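Side-chain contacts in 6-phosphogluconate dehydratase (Shewanella oneidensis, PDB 2GP4), which catalyses the dehydration of 6-phosphogluconate to 2-keto-3-deoxy-6-phosphogluconate in the Entner-Doudoroff pathway, and is seen here in the apo form without its iron-sulfur cluster: residues A[271-276]-A[410-415]; A[259-264]-A[278-283]. All coordinates share one frame; numbering follows the deposited sequence.

Interaction 1. Residues A[271-276]-A[410-415]; sequences DPLREA and GELRWV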
loop_
_atom_site.group_PDB
_atom_site.type_symbol
_atom_site.label_atom_id
_atom_site.label_comp_id
_atom_site.label_asym_id
_atom_site.label_seq_id
_atom_site.Cartn_x
_atom_site.Cartn_y
_atom_site.Cartn_z
ATOM N N ASP A 271 -5.049 3.232 -26.422
ATOM C CA ASP A 271 -6.390 2.813 -26.833
ATOM C C ASP A 271 -7.390 3.964 -26.933
ATOM O O ASP A 271 -7.376 4.869 -26.102
ATOM C CB ASP A 271 -6.920 1.748 -25.873
ATOM C CG ASP A 271 -6.197 0.418 -26.013
ATOM O OD1 ASP A 271 -5.065 0.398 -26.551
ATOM O OD2 ASP A 271 -6.759 -0.613 -25.582
ATOM N N PRO A 272 -8.257 3.940 -27.963
ATOM C CA PRO A 272 -9.342 4.924 -28.046
ATOM C C PRO A 272 -10.344 4.850 -26.886
ATOM O O PRO A 272 -11.046 5.827 -26.633
ATOM C CB PRO A 272 -10.026 4.598 -29.382
ATOM C CG PRO A 272 -9.613 3.213 -29.709
ATOM C CD PRO A 272 -8.248 3.033 -29.126
ATOM N N LEU A 273 -10.411 3.712 -26.194
ATOM C CA LEU A 273 -11.208 3.612 -24.969
ATOM C C LEU A 273 -10.610 4.487 -23.868
ATOM O O LEU A 273 -11.337 5.205 -23.175
ATOM C CB LEU A 273 -11.336 2.160 -24.489
ATOM C CG LEU A 273 -12.098 1.920 -23.176
ATOM C CD1 LEU A 273 -13.555 2.362 -23.274
ATOM C CD2 LEU A 273 -12.011 0.468 -22.745
ATOM N N ARG A 274 -9.286 4.416 -23.719
ATOM C CA ARG A 274 -8.548 5.289 -22.808
ATOM C C ARG A 274 -8.833 6.761 -23.111
ATOM O O ARG A 274 -8.997 7.562 -22.191
ATOM C CB ARG A 274 -7.039 4.980 -22.853
ATOM C CG ARG A 274 -6.114 6.035 -22.239
ATOM C CD ARG A 274 -6.280 6.194 -20.731
ATOM N NE ARG A 274 -5.860 5.011 -19.985
ATOM C CZ ARG A 274 -6.650 4.302 -19.185
ATOM N NH1 ARG A 274 -7.919 4.646 -19.003
ATOM N NH2 ARG A 274 -6.166 3.243 -18.551
ATOM N N GLU A 275 -8.920 7.113 -24.392
ATOM C CA GLU A 275 -9.273 8.481 -24.752
ATOM C C GLU A 275 -10.673 8.831 -24.257
ATOM O O GLU A 275 -10.876 9.901 -23.690
ATOM C CB GLU A 275 -9.139 8.745 -26.257
ATOM C CG GLU A 275 -9.002 10.240 -26.571
ATOM C CD GLU A 275 -8.837 10.553 -28.051
ATOM O OE1 GLU A 275 -7.963 9.945 -28.710
ATOM O OE2 GLU A 275 -9.579 11.430 -28.547
ATOM N N ALA A 276 -11.623 7.917 -24.450
ATOM C CA ALA A 276 -12.999 8.109 -23.986
ATOM C C ALA A 276 -13.110 8.206 -22.457
ATOM O O ALA A 276 -13.882 9.014 -21.942
ATOM C CB ALA A 276 -13.903 7.006 -24.527
ATOM N N GLY A 410 -18.211 2.986 -31.018
ATOM C CA GLY A 410 -17.711 4.318 -30.702
ATOM C C GLY A 410 -18.307 4.924 -29.443
ATOM O O GLY A 410 -17.918 6.016 -29.034
ATOM N N GLU A 411 -19.244 4.212 -28.821
ATOM C CA GLU A 411 -19.948 4.713 -27.643
ATOM C C GLU A 411 -19.442 4.052 -26.358
ATOM O O GLU A 411 -19.403 2.827 -26.247
ATOM C CB GLU A 411 -21.462 4.518 -27.804
ATOM C CG GLU A 411 -22.298 5.055 -26.652
ATOM C CD GLU A 411 -23.791 4.792 -26.817
ATOM O OE1 GLU A 411 -24.234 4.494 -27.950
ATOM O OE2 GLU A 411 -24.524 4.891 -25.808
ATOM N N LEU A 412 -19.059 4.881 -25.391
ATOM C CA LEU A 412 -18.565 4.399 -24.112
ATOM C C LEU A 412 -19.705 3.872 -23.241
ATOM O O LEU A 412 -20.601 4.627 -22.861
ATOM C CB LEU A 412 -17.790 5.504 -23.389
ATOM C CG LEU A 412 -17.379 5.297 -21.925
ATOM C CD1 LEU A 412 -16.452 4.098 -21.755
ATOM C CD2 LEU A 412 -16.733 6.569 -21.381
ATOM N N ARG A 413 -19.661 2.575 -22.937
ATOM C CA ARG A 413 -20.676 1.932 -22.107
ATOM C C ARG A 413 -20.036 1.112 -20.997
ATOM O O ARG A 413 -18.937 0.577 -21.161
ATOM C CB ARG A 413 -21.553 0.992 -22.935
ATOM C CG ARG A 413 -22.091 1.556 -24.239
ATOM C CD ARG A 413 -22.992 0.539 -24.903
ATOM N NE ARG A 413 -24.228 0.360 -24.149
ATOM C CZ ARG A 413 -25.409 0.837 -24.524
ATOM N NH1 ARG A 413 -25.531 1.516 -25.658
ATOM N NH2 ARG A 413 -26.470 0.630 -23.761
ATOM N N TRP A 414 -20.738 1.006 -19.874
ATOM C CA TRP A 414 -20.341 0.091 -18.809
ATOM C C TRP A 414 -21.210 -1.168 -18.846
ATOM O O TRP A 414 -22.438 -1.088 -18.923
ATOM C CB TRP A 414 -20.376 0.786 -17.445
ATOM C CG TRP A 414 -19.058 1.447 -17.091
ATOM C CD1 TRP A 414 -18.030 0.891 -16.379
ATOM C CD2 TRP A 414 -18.628 2.770 -17.443
ATOM N NE1 TRP A 414 -16.994 1.782 -16.264
ATOM C CE2 TRP A 414 -17.331 2.944 -16.904
ATOM C CE3 TRP A 414 -19.209 3.824 -18.163
ATOM C CZ2 TRP A 414 -16.601 4.134 -17.062
ATOM C CZ3 TRP A 414 -18.483 5.011 -18.321
ATOM C CH2 TRP A 414 -17.192 5.153 -17.769
ATOM N N VAL A 415 -20.558 -2.327 -18.834
ATOM C CA VAL A 415 -21.249 -3.614 -18.942
ATOM C C VAL A 415 -20.943 -4.499 -17.734
ATOM O O VAL A 415 -20.004 -4.227 -16.989
ATOM C CB VAL A 415 -20.887 -4.365 -20.260
ATOM C CG1 VAL A 415 -21.357 -3.581 -21.480
ATOM C CG2 VAL A 415 -19.395 -4.629 -20.341
#
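The carbonyl group of Ala276 is the flat group that takes part directly: Leu412 lays a methyl over one of its faces. Leu412 CD2 stands 3.8 Å from Ala276 O and 4.1 Å from Ala276 C, so it rests on the carbonyl rather than meeting it end-on. The same methyl lies 4.3 Å from Ala276 CB. The other flat group nearby, the indole of Trp414, stays clear of residues 271-276; its ring packs on Leu277 and Met280 farther along the helix.

The second branch of Leu412 does separate work. Its CD1 touches Leu273 CD1 at 3.7 Å, methyl against methyl, where the two leucine side chains cross at about a right angle. Leu273 does not start out aimed at the strand. With CG anti to the backbone N (chi1 177°), its branch swings round until CD1 arrives there.

The contact sets the first turn of helix 272-287 against the strand 411-416 of a two-stranded antiparallel beta-hairpin, whose partner is 403-408. Leu273 also touches Leu407 on that partner, so it meets both strands.

Asp271 occupies the N-cap position, though its side chain makes no capping bond; OD1 goes instead to Gln226. The turn is closed by the backbone, with Glu275 N bonded to Asp271 O (3.2 Å) and Ala276 N to Pro272 O (3.1 Å). On the hairpin, Glu411 and Arg413 point away from the helix, and Arg413 NH1 lies 3.5 Å from Glu411 OE2. That oxygen sits well out of the guanidinium plane, so the pair is held by charge alone.

Interaction 2. Residues A[259-264]-A[278-283]; sequences LQLPGS and NKMAAK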
loop_
_atom_site.group_PDB
_atom_site.type_symbol
_atom_site.label_atom_id
_atom_site.label_comp_id
_atom_site.label_asym_id
_atom_site.label_seq_id
_atom_site.Cartn_x
_atom_site.Cartn_y
_atom_site.Cartn_z
ATOM N N LEU A 259 -12.207 5.861 -6.227
ATOM C CA LEU A 259 -11.539 7.138 -6.454
ATOM C C LEU A 259 -11.206 7.389 -7.925
ATOM O O LEU A 259 -10.703 8.450 -8.283
ATOM C CB LEU A 259 -10.287 7.242 -5.570
ATOM C CG LEU A 259 -10.255 8.196 -4.362
ATOM C CD1 LEU A 259 -11.611 8.756 -3.955
ATOM C CD2 LEU A 259 -9.567 7.521 -3.179
ATOM N N GLN A 260 -11.494 6.401 -8.765
ATOM C CA GLN A 260 -11.373 6.533 -10.214
ATOM C C GLN A 260 -12.507 5.761 -10.883
ATOM O O GLN A 260 -13.139 4.925 -10.247
ATOM C CB GLN A 260 -10.013 6.025 -10.701
ATOM C CG GLN A 260 -9.641 4.628 -10.209
ATOM C CD GLN A 260 -8.261 4.180 -10.661
ATOM O OE1 GLN A 260 -7.298 4.949 -10.646
ATOM N NE2 GLN A 260 -8.160 2.919 -11.058
ATOM N N LEU A 261 -12.761 6.048 -12.157
ATOM C CA LEU A 261 -13.787 5.337 -12.926
ATOM C C LEU A 261 -13.578 3.820 -12.922
ATOM O O LEU A 261 -12.449 3.353 -13.049
ATOM C CB LEU A 261 -13.849 5.866 -14.363
ATOM C CG LEU A 261 -14.883 6.930 -14.763
ATOM C CD1 LEU A 261 -15.342 7.817 -13.613
ATOM C CD2 LEU A 261 -14.347 7.772 -15.913
ATOM N N PRO A 262 -14.670 3.050 -12.749
ATOM C CA PRO A 262 -14.616 1.584 -12.766
ATOM C C PRO A 262 -13.889 1.026 -13.992
ATOM O O PRO A 262 -14.202 1.398 -15.129
ATOM C CB PRO A 262 -16.090 1.182 -12.796
ATOM C CG PRO A 262 -16.797 2.305 -12.155
ATOM C CD PRO A 262 -16.041 3.542 -12.508
ATOM N N GLY A 263 -12.913 0.157 -13.740
ATOM C CA GLY A 263 -12.148 -0.506 -14.788
ATOM C C GLY A 263 -11.270 0.396 -15.632
ATOM O O GLY A 263 -10.813 -0.009 -16.698
ATOM N N SER A 264 -11.016 1.611 -15.160
ATOM C CA SER A 264 -10.242 2.584 -15.935
ATOM C C SER A 264 -8.720 2.375 -15.910
ATOM O O SER A 264 -8.023 2.838 -16.812
ATOM C CB SER A 264 -10.579 4.011 -15.503
ATOM O OG SER A 264 -10.172 4.232 -14.167
ATOM N N ASN A 278 -10.779 9.290 -20.424
ATOM C CA ASN A 278 -10.237 10.594 -20.050
ATOM C C ASN A 278 -11.296 11.679 -20.183
ATOM O O ASN A 278 -11.339 12.618 -19.384
ATOM C CB ASN A 278 -9.012 10.953 -20.900
ATOM C CG ASN A 278 -7.825 10.023 -20.655
ATOM O OD1 ASN A 278 -7.677 9.430 -19.581
ATOM N ND2 ASN A 278 -6.969 9.897 -21.661
ATOM N N LYS A 279 -12.153 11.535 -21.191
ATOM C CA LYS A 279 -13.223 12.495 -21.439
ATOM C C LYS A 279 -14.307 12.367 -20.375
ATOM O O LYS A 279 -14.834 13.372 -19.889
ATOM C CB LYS A 279 -13.837 12.293 -22.831
ATOM C CG LYS A 279 -12.841 12.063 -23.967
ATOM C CD LYS A 279 -12.199 13.352 -24.465
ATOM C CE LYS A 279 -11.405 13.114 -25.745
ATOM N NZ LYS A 279 -12.272 12.646 -26.869
HETATM N N MSE A 280 -14.635 11.126 -20.017
HETATM C CA MSE A 280 -15.660 10.856 -19.015
HETATM C C MSE A 280 -15.229 11.356 -17.639
HETATM O O MSE A 280 -16.034 11.921 -16.899
HETATM C CB MSE A 280 -15.990 9.362 -18.968
HETATM C CG MSE A 280 -17.206 9.028 -18.126
HETATM SE SE MSE A 280 -18.822 9.782 -18.901
HETATM C CE MSE A 280 -19.923 9.915 -17.291
ATOM N N ALA A 281 -13.957 11.153 -17.310
ATOM C CA ALA A 281 -13.394 11.641 -16.054
ATOM C C ALA A 281 -13.600 13.147 -15.901
ATOM O O ALA A 281 -14.003 13.602 -14.837
ATOM C CB ALA A 281 -11.920 11.281 -15.947
ATOM N N ALA A 282 -13.343 13.901 -16.973
ATOM C CA ALA A 282 -13.534 15.358 -16.996
ATOM C C ALA A 282 -14.986 15.762 -16.765
ATOM O O ALA A 282 -15.267 16.626 -15.934
ATOM C CB ALA A 282 -13.021 15.955 -18.311
ATOM N N LYS A 283 -15.901 15.135 -17.499
ATOM C CA LYS A 283 -17.330 15.427 -17.377
ATOM C C LYS A 283 -17.875 15.072 -15.993
ATOM O O LYS A 283 -18.716 15.790 -15.446
ATOM C CB LYS A 283 -18.133 14.684 -18.452
ATOM C CG LYS A 283 -17.946 15.211 -19.872
ATOM C CD LYS A 283 -18.906 14.531 -20.849
ATOM C CE LYS A 283 -18.817 15.135 -22.251
ATOM N NZ LYS A 283 -17.501 14.901 -22.924
#
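Met280, built as selenomethionine, is where the helix first meets Leu261. A single methyl, Leu261 CD2, does the touching: it lies 3.8 Å from Met280 CB and equally far from Met280 CG. The two side chains cross at roughly a right angle. The backbone aims Met280 CB at the turn; chi1 of -170°, with CG anti to the backbone N, sets CG against the same methyl, and the bend at chi2 carries the selenium off beyond contact with Leu261.

Leu261 is the first residue of a type II beta turn that ends at Ser264, in the loop that joins helix 252-256 to helix 272-287, and it alone of the turn touches residues 278-283. Gly263 supplies the positive phi at the third position. Leu261 O accepts twice from Ser264, from the backbone N at 3.1 Å and from OG at 2.7 Å, the hydroxyl approaching at a C=O...O angle of 134°. Strand 193-195 adds Leu194 beside Leu261, while Gly263 N bonds to Glu255 in the preceding helix.

At Ala281 the same methyl reaches the main chain, with Leu261 CD2 3.7 Å from Ala281 N. It is 4.3 Å from Ala281 CB. Leu261 thus presses on consecutive residues of the helix surface. Beyond them, Lys283 N bonds back to Lys279 O at 3.2 Å, part of the regular helix 272-287.

In the fold
Interactions 1 and 2 share helix 272-287: residues 271-276 hold its N-cap and first turn and 278-283 its middle, with the two contact centres 10 Å apart. Along the chain the segments alternate, 259-264, 271-276, 278-283, then 410-415 much later. Direct links join them: Arg274 NH2 reaches Ser264 O at 2.6 Å, Trp414 NE1 reaches Pro262 O at 3.0 Å, and Leu412 CD2 packs on Met280 CB. Helix, turn and hairpin therefore form one packed unit, in which residues distant in sequence meet. It lies toward the periphery of the molecule, interaction 1 being farther out, about 29 Å from the chain centre against 22 Å for interaction 2.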